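Local coordinates for protein esterase (Xanthomonas oryzae pv. oryzae, PDB 3H2G) that acts as a cell-wall-degrading esterase of the alpha/beta-hydrolase type, which the bacterium uses in its attack on rice, at residues P204-Y209 and M378-S383; D217-S222 and D301-P306; K247-E252 and A307-Q312; D259-K264 and K291-P296; L329-S334 and E382-V387. All blocks are in the same frame, centred on the assembly; numbering follows the deposited sequence.

Contact 1 of 5, residues P204-Y209 and M378-S383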
# COMPACT_ATOMS: atom_id res chain seq x y z
N PRO A 204 -2.28 8.41 -4.38
CA PRO A 204 -1.44 7.68 -3.41
C PRO A 204 -1.52 8.40 -2.07
O PRO A 204 -1.50 9.63 -2.02
CB PRO A 204 -0.04 7.78 -4.02
CG PRO A 204 -0.31 7.93 -5.49
CD PRO A 204 -1.48 8.88 -5.52
N ILE A 205 -1.60 7.64 -0.98
CA ILE A 205 -1.70 8.21 0.35
C ILE A 205 -0.53 7.85 1.27
O ILE A 205 -0.23 6.68 1.48
CB ILE A 205 -3.01 7.76 1.04
CG1 ILE A 205 -4.21 8.18 0.20
CG2 ILE A 205 -3.10 8.35 2.45
CD1 ILE A 205 -5.52 7.53 0.64
N SER A 206 0.14 8.87 1.80
CA SER A 206 1.26 8.68 2.72
C SER A 206 2.27 7.60 2.31
O SER A 206 2.72 6.81 3.15
CB SER A 206 0.71 8.36 4.11
OG SER A 206 -0.23 9.34 4.51
N GLY A 207 2.63 7.59 1.03
CA GLY A 207 3.58 6.61 0.55
C GLY A 207 5.02 7.11 0.51
O GLY A 207 5.26 8.30 0.31
N PRO A 208 6.01 6.22 0.70
CA PRO A 208 7.42 6.59 0.67
C PRO A 208 7.97 6.58 -0.76
O PRO A 208 8.81 5.75 -1.09
CB PRO A 208 8.06 5.52 1.55
CG PRO A 208 7.26 4.31 1.20
CD PRO A 208 5.84 4.84 1.19
N TYR A 209 7.50 7.51 -1.59
CA TYR A 209 7.92 7.60 -2.99
C TYR A 209 9.43 7.79 -3.12
O TYR A 209 10.06 7.24 -4.03
CB TYR A 209 7.17 8.74 -3.68
CG TYR A 209 5.73 8.85 -3.23
CD1 TYR A 209 4.86 7.77 -3.35
CD2 TYR A 209 5.26 10.00 -2.61
CE1 TYR A 209 3.56 7.82 -2.85
CE2 TYR A 209 3.97 10.08 -2.10
CZ TYR A 209 3.13 8.98 -2.22
OH TYR A 209 1.87 9.02 -1.66
N MET A 378 -1.21 6.68 10.83
CA MET A 378 -2.46 5.94 10.72
C MET A 378 -3.69 6.82 10.55
O MET A 378 -4.69 6.39 9.96
CB MET A 378 -2.64 5.03 11.95
CG MET A 378 -1.63 3.88 12.03
SD MET A 378 0.04 4.40 12.52
CE MET A 378 -0.07 4.18 14.29
N LEU A 379 -3.63 8.04 11.05
CA LEU A 379 -4.75 8.97 10.93
C LEU A 379 -5.02 9.37 9.48
O LEU A 379 -6.14 9.69 9.12
CB LEU A 379 -4.49 10.23 11.76
CG LEU A 379 -4.24 10.03 13.25
CD1 LEU A 379 -3.86 11.36 13.89
CD2 LEU A 379 -5.48 9.45 13.91
N THR A 380 -3.98 9.34 8.65
CA THR A 380 -4.12 9.73 7.25
C THR A 380 -4.91 8.76 6.39
O THR A 380 -5.40 9.13 5.33
CB THR A 380 -2.75 9.96 6.56
OG1 THR A 380 -2.06 8.72 6.44
CG2 THR A 380 -1.91 10.94 7.37
N LYS A 381 -5.03 7.51 6.83
CA LYS A 381 -5.75 6.53 6.03
C LYS A 381 -7.18 6.97 5.71
O LYS A 381 -7.51 7.15 4.54
CB LYS A 381 -5.79 5.17 6.73
CG LYS A 381 -6.39 4.07 5.86
CD LYS A 381 -6.53 2.77 6.63
CE LYS A 381 -7.17 1.70 5.77
NZ LYS A 381 -7.43 0.46 6.56
N GLU A 382 -8.01 7.16 6.72
CA GLU A 382 -9.38 7.58 6.44
C GLU A 382 -9.50 9.05 6.07
O GLU A 382 -10.27 9.40 5.18
CB GLU A 382 -10.32 7.27 7.61
CG GLU A 382 -11.76 7.66 7.31
CD GLU A 382 -12.75 7.16 8.34
OE1 GLU A 382 -12.52 7.40 9.54
OE2 GLU A 382 -13.77 6.55 7.94
N SER A 383 -8.73 9.92 6.73
CA SER A 383 -8.79 11.35 6.43
C SER A 383 -8.46 11.62 4.97
O SER A 383 -9.15 12.39 4.30
CB SER A 383 -7.80 12.12 7.32
OG SER A 383 -8.22 12.09 8.68
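A buried strand-end-to-helix contact, in which Ile205 and Ser206 meet Thr380, joins the C-terminal end of strand 198-205 to the first turns of helix 376-396, deep in an alpha/beta-hydrolase core. Its polar half is a meeting of two hydroxyls: Ser206 OG and Thr380 OG1 lie 2.7 Å apart. Thr380 OG1 is also hydrogen-bonded to the carbonyl of His377 one turn back, and its position between the backbone N and the carbonyl carbon (chi1 68°) lets it serve both neighbours. If Thr380 OG1 donates to His377 O, Ser206 OG could donate to it, though that proton has another acceptor within reach.

The other half is van der Waals packing: Ile205 CG2, the branch anti to the backbone N, comes within 3.8 Å of the carbonyl oxygen Thr380 O. Beyond Ser206 an inverse gamma turn centres on Pro208. Tyr209 folds back across it: Gly207 N donates to Tyr209 OH over 3.1 Å, and Gly207 O lies above the middle of the tyrosine ring.

Ser206 also touches His377 and Asp336, which with Ser176 fit a probable catalytic triad. Around the contact, Ile205 packs on Ser173 of strand 169-175 and on Ile385 of helix 376-396, while Tyr175 meets Thr380; on the other edge of strand 198-205 lies strand 328-332.

Contact 2 of 5, residues D217-S222 and D301-P306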
# COMPACT_ATOMS: atom_id res chain seq x y z
N ASP A 217 16.74 9.61 5.93
CA ASP A 217 16.26 10.65 6.84
C ASP A 217 15.88 10.18 8.24
O ASP A 217 16.06 10.93 9.21
CB ASP A 217 15.07 11.40 6.22
CG ASP A 217 15.46 12.18 4.97
OD1 ASP A 217 16.67 12.36 4.73
OD2 ASP A 217 14.55 12.61 4.23
N SER A 218 15.37 8.96 8.35
CA SER A 218 14.96 8.42 9.65
C SER A 218 15.92 7.37 10.22
O SER A 218 15.62 6.76 11.24
CB SER A 218 13.57 7.77 9.54
OG SER A 218 12.58 8.72 9.19
N TRP A 219 17.06 7.17 9.57
CA TRP A 219 18.01 6.15 10.02
C TRP A 219 18.44 6.21 11.49
O TRP A 219 18.65 5.17 12.11
CB TRP A 219 19.25 6.16 9.12
CG TRP A 219 20.03 4.88 9.20
CD1 TRP A 219 21.28 4.72 9.72
CD2 TRP A 219 19.61 3.59 8.76
NE1 TRP A 219 21.66 3.40 9.64
CE2 TRP A 219 20.65 2.68 9.05
CE3 TRP A 219 18.44 3.10 8.14
CZ2 TRP A 219 20.57 1.32 8.75
CZ3 TRP A 219 18.36 1.74 7.84
CH2 TRP A 219 19.42 0.87 8.15
N SER A 220 18.57 7.41 12.04
CA SER A 220 18.98 7.57 13.43
C SER A 220 17.88 7.16 14.41
O SER A 220 18.13 6.98 15.60
CB SER A 220 19.38 9.02 13.71
OG SER A 220 18.24 9.87 13.71
N GLY A 221 16.66 7.03 13.89
CA GLY A 221 15.54 6.68 14.73
C GLY A 221 14.54 7.82 14.79
O GLY A 221 13.42 7.66 15.28
N SER A 222 14.95 8.98 14.30
CA SER A 222 14.08 10.15 14.29
C SER A 222 14.37 10.96 13.04
O SER A 222 15.44 10.84 12.45
CB SER A 222 14.30 11.01 15.53
OG SER A 222 15.55 11.68 15.47
N ASP A 301 27.48 2.33 7.90
CA ASP A 301 27.68 2.27 6.45
C ASP A 301 26.48 2.72 5.62
O ASP A 301 26.64 3.45 4.63
CB ASP A 301 28.05 0.84 6.03
CG ASP A 301 28.47 0.74 4.58
OD1 ASP A 301 29.54 1.28 4.23
OD2 ASP A 301 27.72 0.13 3.78
N PHE A 302 25.29 2.30 6.01
CA PHE A 302 24.09 2.67 5.26
C PHE A 302 23.94 4.16 4.96
O PHE A 302 23.81 4.55 3.79
CB PHE A 302 22.84 2.17 5.99
CG PHE A 302 21.56 2.50 5.27
CD1 PHE A 302 21.13 1.75 4.19
CD2 PHE A 302 20.80 3.60 5.66
CE1 PHE A 302 19.96 2.08 3.50
CE2 PHE A 302 19.63 3.95 4.98
CZ PHE A 302 19.21 3.19 3.89
N PRO A 303 23.96 5.02 5.99
CA PRO A 303 23.80 6.47 5.76
C PRO A 303 24.97 7.22 5.13
O PRO A 303 24.80 8.33 4.63
CB PRO A 303 23.48 6.99 7.16
CG PRO A 303 24.32 6.11 8.03
CD PRO A 303 24.07 4.73 7.43
N SER A 304 26.15 6.61 5.14
CA SER A 304 27.34 7.26 4.60
C SER A 304 27.88 6.67 3.31
O SER A 304 28.75 7.26 2.66
CB SER A 304 28.45 7.23 5.65
OG SER A 304 28.85 5.90 5.94
N ASN A 305 27.36 5.51 2.92
CA ASN A 305 27.84 4.84 1.72
C ASN A 305 26.74 4.51 0.71
O ASN A 305 25.99 3.55 0.90
CB ASN A 305 28.56 3.55 2.12
CG ASN A 305 29.36 2.95 0.99
OD1 ASN A 305 29.33 3.44 -0.14
ND2 ASN A 305 30.08 1.88 1.29
N PRO A 306 26.64 5.29 -0.37
CA PRO A 306 25.61 5.03 -1.38
C PRO A 306 25.74 3.65 -2.02
O PRO A 306 24.79 3.15 -2.63
CB PRO A 306 25.78 6.18 -2.38
CG PRO A 306 27.21 6.57 -2.22
CD PRO A 306 27.42 6.49 -0.73
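Trp219 lays its indole over the phenyl ring of Phe302 in a face-to-face stack, the centroid of the indole's six-membered ring lying 4.0 Å from that of the phenylalanine and the planes inclined by 30°. The tilt makes the overlap uneven: Phe302 CD2 presses closest, 3.3 Å from Trp219 CD2, over the middle of the indole, whereas Trp219 CZ3 reaches the phenyl face toward its rim. Both side chains extend with CG opposite the backbone N (chi1 -161° in Trp219 and 180° in Phe302), and this projects each ring across the gap. Pro303 supplies a third surface, its side chain running at about a right angle to that of Trp219, with CD 3.5 Å from Trp219 NE1.

These residues lie near the ends of two helices. Trp219 belongs to a type I beta turn from Ser218 to Gly221, closed by Gly221 N donating to Ser218 O. Pro303 marks a kink in helix 296-304. After it the chain is tied back by Asn305 ND2, which donates over 3.0 Å to Asp301 OD1 on the syn side of the carboxylate, nearly in the amide plane. Phe302 also meets the ring of Phe310, and Tyr299 stacks on Trp219.

Contact 3 of 5, residues K247-E252 and A307-Q312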
# COMPACT_ATOMS: atom_id res chain seq x y z
N LYS A 247 18.57 -10.79 -3.41
CA LYS A 247 19.61 -11.72 -2.98
C LYS A 247 21.01 -11.12 -3.13
O LYS A 247 21.93 -11.78 -3.62
CB LYS A 247 19.51 -13.01 -3.81
CG LYS A 247 18.21 -13.77 -3.59
CD LYS A 247 18.12 -15.01 -4.45
CE LYS A 247 16.99 -15.91 -3.98
NZ LYS A 247 15.69 -15.19 -3.91
N ASN A 248 21.17 -9.88 -2.68
CA ASN A 248 22.46 -9.21 -2.81
C ASN A 248 22.91 -8.42 -1.58
O ASN A 248 23.77 -7.55 -1.68
CB ASN A 248 22.43 -8.28 -4.02
CG ASN A 248 21.40 -7.17 -3.88
OD1 ASN A 248 20.67 -7.11 -2.89
ND2 ASN A 248 21.33 -6.30 -4.88
N ILE A 249 22.34 -8.72 -0.42
CA ILE A 249 22.72 -8.00 0.79
C ILE A 249 23.57 -8.84 1.73
O ILE A 249 24.63 -8.40 2.18
CB ILE A 249 21.48 -7.50 1.57
CG1 ILE A 249 20.60 -6.65 0.65
CG2 ILE A 249 21.93 -6.64 2.75
CD1 ILE A 249 19.29 -6.23 1.27
N TYR A 250 23.12 -10.06 2.03
CA TYR A 250 23.85 -10.94 2.94
C TYR A 250 23.61 -12.42 2.70
O TYR A 250 22.59 -12.82 2.13
CB TYR A 250 23.49 -10.60 4.39
CG TYR A 250 22.02 -10.79 4.73
CD1 TYR A 250 21.49 -12.06 4.96
CD2 TYR A 250 21.15 -9.70 4.81
CE1 TYR A 250 20.14 -12.24 5.28
CE2 TYR A 250 19.80 -9.86 5.12
CZ TYR A 250 19.30 -11.13 5.35
OH TYR A 250 17.97 -11.30 5.67
N LEU A 251 24.57 -13.24 3.13
CA LEU A 251 24.45 -14.69 3.01
C LEU A 251 23.79 -15.16 4.31
O LEU A 251 22.93 -16.04 4.30
CB LEU A 251 25.83 -15.34 2.87
CG LEU A 251 25.85 -16.87 2.85
CD1 LEU A 251 25.12 -17.39 1.61
CD2 LEU A 251 27.30 -17.36 2.86
N GLU A 252 24.21 -14.56 5.42
CA GLU A 252 23.67 -14.87 6.74
C GLU A 252 23.20 -13.56 7.37
O GLU A 252 23.89 -12.54 7.28
CB GLU A 252 24.75 -15.49 7.63
CG GLU A 252 25.42 -16.72 7.04
CD GLU A 252 26.43 -17.34 7.99
OE1 GLU A 252 27.34 -16.62 8.45
OE2 GLU A 252 26.32 -18.56 8.26
N ALA A 307 26.90 3.02 -1.88
CA ALA A 307 27.13 1.70 -2.45
C ALA A 307 26.57 0.58 -1.57
O ALA A 307 26.55 -0.59 -1.98
CB ALA A 307 28.63 1.47 -2.68
N ASN A 308 26.11 0.93 -0.37
CA ASN A 308 25.54 -0.07 0.54
C ASN A 308 24.47 -0.82 -0.27
O ASN A 308 23.58 -0.19 -0.85
CB ASN A 308 24.90 0.63 1.75
CG ASN A 308 24.36 -0.36 2.76
OD1 ASN A 308 25.05 -0.74 3.72
ND2 ASN A 308 23.12 -0.79 2.56
N PRO A 309 24.53 -2.16 -0.30
CA PRO A 309 23.58 -2.99 -1.04
C PRO A 309 22.10 -2.83 -0.69
O PRO A 309 21.24 -2.88 -1.57
CB PRO A 309 24.09 -4.41 -0.80
CG PRO A 309 24.74 -4.31 0.54
CD PRO A 309 25.48 -3.00 0.45
N PHE A 310 21.79 -2.66 0.60
CA PHE A 310 20.40 -2.48 0.99
C PHE A 310 19.93 -1.13 0.46
O PHE A 310 18.83 -1.01 -0.07
CB PHE A 310 20.26 -2.54 2.52
CG PHE A 310 18.89 -2.16 3.01
CD1 PHE A 310 17.75 -2.79 2.52
CD2 PHE A 310 18.74 -1.15 3.96
CE1 PHE A 310 16.47 -2.43 2.97
CE2 PHE A 310 17.47 -0.78 4.42
CZ PHE A 310 16.34 -1.42 3.92
N ARG A 311 20.79 -0.13 0.60
CA ARG A 311 20.49 1.21 0.12
C ARG A 311 20.24 1.18 -1.39
O ARG A 311 19.30 1.82 -1.88
CB ARG A 311 21.64 2.16 0.45
CG ARG A 311 21.38 3.61 0.11
CD ARG A 311 22.44 4.49 0.75
NE ARG A 311 22.42 5.85 0.21
CZ ARG A 311 23.21 6.82 0.66
NH1 ARG A 311 24.06 6.58 1.65
NH2 ARG A 311 23.16 8.03 0.10
N GLN A 312 21.08 0.44 -2.11
CA GLN A 312 20.94 0.31 -3.56
C GLN A 312 19.59 -0.31 -3.92
O GLN A 312 18.95 0.10 -4.89
CB GLN A 312 22.06 -0.57 -4.13
CG GLN A 312 23.44 0.09 -4.20
CD GLN A 312 23.56 1.06 -5.36
OE1 GLN A 312 23.13 0.76 -6.48
NE2 GLN A 312 24.17 2.21 -5.11
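Ile249 and the carbonyl of Asn248 fit against the first turn of helix 309-316, where Pro309 and Phe310 receive them. The closest approach is made by backbone oxygen: Asn248 O lies 3.3 Å from Pro309 CB, a van der Waals meeting with no hydrogen bond across the contact. Beside it, Ile249 CD1 reaches inward to within 3.9 Å of Phe310 CA and 4.0 Å of Phe310 CD1. With CG1 placed anti to the carbonyl carbon (chi1 -55°), the longer branch of the isoleucine is carried to the phenylalanine, and the other branch, CG2, faces the proline ring more distantly, 4.3 Å from Pro309 CG. Phe310 itself continues inward, its ring packing on Ala238 and Ile239 of helix 231-246.

The arrangement is a loop laid against a helix start. Residues 247-252 have left helix 231-246 at Lys247, which has a positive phi, and run without regular structure; Asn308 occupies the N-cap position of the opposing helix, and Gln312 N donates to Asn308 O over 2.9 Å in its first turn. Gln243 OE1 grips the loop by accepting from both Ile249 N and Tyr250 N.

Toward the margin the fit is looser. The side chain of Asn248 comes no nearer than 4.5 Å to residues 307-312, and its ND2 is instead hydrogen-bonded to Asp313 OD1, one residue farther along the helix. Pro309 bridges the two: its CB is pressed against Asn248 O, yet the residue remains partly exposed to solvent.

Contact 4 of 5, residues D259-K264 and K291-P296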
# COMPACT_ATOMS: atom_id res chain seq x y z
N ASP A 259 23.15 -10.42 17.48
CA ASP A 259 22.40 -11.51 18.09
C ASP A 259 21.62 -10.87 19.24
O ASP A 259 22.01 -9.82 19.75
CB ASP A 259 23.33 -12.61 18.62
CG ASP A 259 24.52 -12.06 19.39
OD1 ASP A 259 24.52 -10.85 19.73
OD2 ASP A 259 25.45 -12.85 19.67
N PRO A 260 20.50 -11.48 19.65
CA PRO A 260 19.89 -12.71 19.14
C PRO A 260 18.94 -12.43 17.98
O PRO A 260 18.26 -13.32 17.48
CB PRO A 260 19.14 -13.24 20.36
CG PRO A 260 18.59 -11.98 20.93
CD PRO A 260 19.77 -11.01 20.85
N TRP A 261 18.90 -11.17 17.56
CA TRP A 261 18.01 -10.73 16.49
C TRP A 261 18.24 -11.38 15.13
O TRP A 261 17.28 -11.70 14.42
CB TRP A 261 18.10 -9.21 16.38
CG TRP A 261 18.09 -8.57 17.73
CD1 TRP A 261 19.08 -7.81 18.29
CD2 TRP A 261 17.08 -8.70 18.73
NE1 TRP A 261 18.74 -7.46 19.58
CE2 TRP A 261 17.51 -7.99 19.87
CE3 TRP A 261 15.83 -9.35 18.77
CZ2 TRP A 261 16.76 -7.91 21.04
CZ3 TRP A 261 15.08 -9.27 19.94
CH2 TRP A 261 15.54 -8.56 21.06
N ALA A 262 19.50 -11.58 14.77
CA ALA A 262 19.84 -12.18 13.48
C ALA A 262 19.13 -13.51 13.21
O ALA A 262 18.66 -13.76 12.10
CB ALA A 262 21.36 -12.35 13.36
N ALA A 263 19.05 -14.36 14.23
CA ALA A 263 18.43 -15.67 14.07
C ALA A 263 16.90 -15.66 14.12
O ALA A 263 16.27 -16.63 13.71
CB ALA A 263 18.97 -16.62 15.14
N LYS A 264 16.30 -14.57 14.59
CA LYS A 264 14.85 -14.53 14.68
C LYS A 264 14.12 -13.57 13.75
O LYS A 264 12.90 -13.61 13.66
CB LYS A 264 14.43 -14.21 16.12
CG LYS A 264 14.79 -12.81 16.57
CD LYS A 264 14.18 -12.48 17.93
CE LYS A 264 12.66 -12.46 17.87
NZ LYS A 264 12.05 -12.15 19.20
N LYS A 291 20.98 0.92 18.14
CA LYS A 291 22.41 0.63 18.07
C LYS A 291 22.79 -0.74 18.60
O LYS A 291 23.89 -1.23 18.36
CB LYS A 291 23.22 1.71 18.79
CG LYS A 291 23.28 3.02 18.02
CD LYS A 291 24.18 4.03 18.71
CE LYS A 291 24.25 5.34 17.93
NZ LYS A 291 25.10 6.34 18.63
N SER A 292 21.87 -1.38 19.32
CA SER A 292 22.11 -2.71 19.86
C SER A 292 21.43 -3.74 18.96
O SER A 292 21.60 -4.94 19.14
CB SER A 292 21.57 -2.82 21.28
OG SER A 292 20.15 -2.75 21.29
N TYR A 293 20.67 -3.25 17.99
CA TYR A 293 19.93 -4.12 17.07
C TYR A 293 20.72 -4.43 15.80
O TYR A 293 20.98 -5.60 15.48
CB TYR A 293 18.61 -3.45 16.69
CG TYR A 293 17.70 -4.34 15.87
CD1 TYR A 293 17.16 -5.50 16.42
CD2 TYR A 293 17.39 -4.02 14.55
CE1 TYR A 293 16.32 -6.32 15.67
CE2 TYR A 293 16.55 -4.83 13.79
CZ TYR A 293 16.02 -5.98 14.36
OH TYR A 293 15.20 -6.79 13.62
N PHE A 294 21.09 -3.39 15.06
CA PHE A 294 21.86 -3.57 13.83
C PHE A 294 23.34 -3.69 14.14
O PHE A 294 23.82 -3.14 15.14
CB PHE A 294 21.66 -2.37 12.90
CG PHE A 294 20.27 -2.25 12.36
CD1 PHE A 294 19.76 -3.22 11.49
CD2 PHE A 294 19.46 -1.17 12.71
CE1 PHE A 294 18.47 -3.11 10.99
CE2 PHE A 294 18.16 -1.06 12.21
CZ PHE A 294 17.66 -2.03 11.34
N GLN A 295 24.07 -4.40 13.29
CA GLN A 295 25.52 -4.52 13.45
C GLN A 295 26.03 -3.09 13.29
O GLN A 295 25.58 -2.36 12.41
CB GLN A 295 26.11 -5.40 12.35
CG GLN A 295 25.88 -6.89 12.55
CD GLN A 295 26.71 -7.45 13.69
OE1 GLN A 295 27.43 -6.72 14.36
NE2 GLN A 295 26.62 -8.76 13.90
N PRO A 296 26.98 -2.67 14.15
CA PRO A 296 27.53 -1.32 14.07
C PRO A 296 28.08 -0.95 12.69
O PRO A 296 27.95 0.19 12.24
CB PRO A 296 28.60 -1.32 15.16
CG PRO A 296 28.02 -2.27 16.18
CD PRO A 296 27.53 -3.40 15.31
O HOH W 1 22.41 -6.79 20.92
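Ser292 O, in the short helix 290-293, has a water 2.7 Å away that also lies 3.3 Å from Asp259 O, so that a single water can link the two backbones. More acceptors surround this water than it has protons, and its bonds at any instant are not fixed. The contact belongs to the strand-free region of helices and loops between strands 198-205 and 328-332, an insertion of the kind that often forms the lid or cap of an alpha/beta hydrolase; it joins two short, weakly bonded helices, 261-264 and 290-293.

The larger part of the contact is aromatic. Trp261 follows the cis-proline Pro260, and its ring lies between two groups: Tyr293 CD1 sits 3.4 Å above one face and Pro260 CD 3.8 Å above the other, both toward the rim. The rings of Trp261 and Tyr293 meet obliquely, with the planes at 47°. Tyr293 reaches across because its CG stands opposite the backbone N (chi1 -173°). Its hydroxyl is hydrogen-bonded to Ser236 OG, and its ring also meets Phe257. Ser292 O approaches the indole again, at its edge and near its plane, but remains 3.8 Å from Trp261 NE1. The methylene shares in the contact: Trp261 CB lies 3.5 Å from Tyr293 CE1, as close as the indole carbon Trp261 CG comes to Tyr293 CD1.

Contact 5 of 5, residues L329-S334 and E382-V387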
# COMPACT_ATOMS: atom_id res chain seq x y z
N LEU A 329 -3.19 13.11 -7.14
CA LEU A 329 -3.26 13.87 -5.91
C LEU A 329 -2.59 13.09 -4.79
O LEU A 329 -3.09 12.06 -4.35
CB LEU A 329 -4.71 14.17 -5.53
CG LEU A 329 -4.92 14.98 -4.24
CD1 LEU A 329 -4.13 16.29 -4.33
CD2 LEU A 329 -6.40 15.26 -4.05
N LEU A 330 -1.43 13.58 -4.35
CA LEU A 330 -0.71 12.93 -3.27
C LEU A 330 -1.23 13.50 -1.95
O LEU A 330 -1.27 14.71 -1.77
CB LEU A 330 0.79 13.21 -3.40
CG LEU A 330 1.43 12.84 -4.74
CD1 LEU A 330 2.92 13.14 -4.69
CD2 LEU A 330 1.19 11.37 -5.05
N CYS A 331 -1.66 12.62 -1.05
CA CYS A 331 -2.19 13.07 0.23
C CYS A 331 -1.34 12.54 1.37
O CYS A 331 -0.77 11.46 1.29
CB CYS A 331 -3.63 12.59 0.39
SG CYS A 331 -4.55 13.26 1.82
N GLY A 332 -1.26 13.33 2.43
CA GLY A 332 -0.48 12.95 3.59
C GLY A 332 -0.67 13.99 4.67
O GLY A 332 -1.51 14.87 4.54
N SER A 333 0.12 13.89 5.73
CA SER A 333 0.04 14.83 6.83
C SER A 333 1.42 15.28 7.27
O SER A 333 2.34 14.47 7.38
CB SER A 333 -0.68 14.18 8.02
OG SER A 333 -0.53 14.97 9.19
N SER A 334 1.57 16.58 7.52
CA SER A 334 2.85 17.11 7.96
C SER A 334 3.12 16.73 9.43
O SER A 334 4.15 17.10 9.99
CB SER A 334 2.91 18.63 7.77
OG SER A 334 1.73 19.25 8.26
N GLU A 382 -8.01 7.16 6.72
CA GLU A 382 -9.38 7.58 6.44
C GLU A 382 -9.50 9.05 6.07
O GLU A 382 -10.27 9.40 5.18
CB GLU A 382 -10.32 7.27 7.61
CG GLU A 382 -11.76 7.66 7.31
CD GLU A 382 -12.75 7.16 8.34
OE1 GLU A 382 -12.52 7.40 9.54
OE2 GLU A 382 -13.77 6.55 7.94
N SER A 383 -8.73 9.92 6.73
CA SER A 383 -8.79 11.35 6.43
C SER A 383 -8.46 11.62 4.97
O SER A 383 -9.15 12.39 4.30
CB SER A 383 -7.80 12.12 7.32
OG SER A 383 -8.22 12.09 8.68
N CYS A 384 -7.40 10.99 4.48
CA CYS A 384 -7.00 11.17 3.09
C CYS A 384 -7.94 10.49 2.11
O CYS A 384 -8.18 11.01 1.02
CB CYS A 384 -5.58 10.64 2.88
SG CYS A 384 -4.27 11.85 3.26
N ILE A 385 -8.48 9.33 2.48
CA ILE A 385 -9.42 8.65 1.59
C ILE A 385 -10.57 9.62 1.32
O ILE A 385 -11.00 9.80 0.18
CB ILE A 385 -9.98 7.35 2.22
CG1 ILE A 385 -8.93 6.24 2.11
CG2 ILE A 385 -11.27 6.93 1.52
CD1 ILE A 385 -9.32 4.95 2.82
N VAL A 386 -11.06 10.26 2.38
CA VAL A 386 -12.16 11.21 2.24
C VAL A 386 -11.76 12.41 1.39
O VAL A 386 -12.48 12.79 0.47
CB VAL A 386 -12.64 11.70 3.63
CG1 VAL A 386 -13.64 12.84 3.47
CG2 VAL A 386 -13.28 10.55 4.38
N VAL A 387 -10.60 12.99 1.68
CA VAL A 387 -10.12 14.15 0.94
C VAL A 387 -9.86 13.91 -0.54
O VAL A 387 -10.30 14.69 -1.39
CB VAL A 387 -8.83 14.72 1.58
CG1 VAL A 387 -8.18 15.75 0.67
CG2 VAL A 387 -9.16 15.35 2.93
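Cys331 and Cys384 are joined covalently, their SG atoms 2.0 Å apart, and this disulfide is the main link between strand 328-332 and helix 376-396. The bridge has a left-handed twist (chi3 -84°), close to the quarter turn that a relaxed disulfide prefers. Cys331 reaches out with SG anti to its own backbone N (chi1 -171°), and Cys331 CA and Cys384 CA, the closest CA pair, are 5.9 Å apart. The link is buried, and Thr364 touches both cysteines.

Packing around the sulfurs is modest. Cys384 SG lies 3.5 Å from Gly332 N, and on the flank Leu329 and Val387 each lose surface to the other segment without close touch. Val387 rests instead on Val362 of strand 359-363, and Leu329 on Gln391 and Leu392 farther along the helix.

This is the layered architecture of an alpha/beta hydrolase, a helix lying over the central sheet, here cross-linked near the C-terminal end of strand 328-332. The strand leads toward Asp336 and the first turn of the helix carries His377, two members of a probable catalytic triad.

Backbone hydrogen bonds hold each side in its own element. In the helix, Val386 N donates to Glu382 O over 3.0 Å and Val387 N to Ser383 O over 3.1 Å. In the sheet, Cys331 pairs with Pro204 and Ser206 of the neighbouring strand and its loop, and Leu330 pairs with Ala360 and Val362. Apart from these, the side-chain hydroxyl Thr364 OG1 donates to Gly332 O.

How the contacts relate
The five contacts fall into two groups. Contacts 1 and 5, with centres about 6 Å apart, share helix 376-396, residues Glu382 and Ser383, and the neighbouring strands 198-205 and 328-332, binding the last helix to the core sheet beside the probable triad. Contacts 2, 3 and 4 lie 15 to 17 Å from one another, centre to centre, within the chain span of contact 1, and all close before contact 5 opens. Contacts 2 and 3 interlock, since their segments alternate; contact 4 lies within the span of both. Their helical region, with contacts 2 to 4 centred 23 to 36 Å from contacts 1 and 5, is consistent with a substrate-recognition module mounted on the catalytic core.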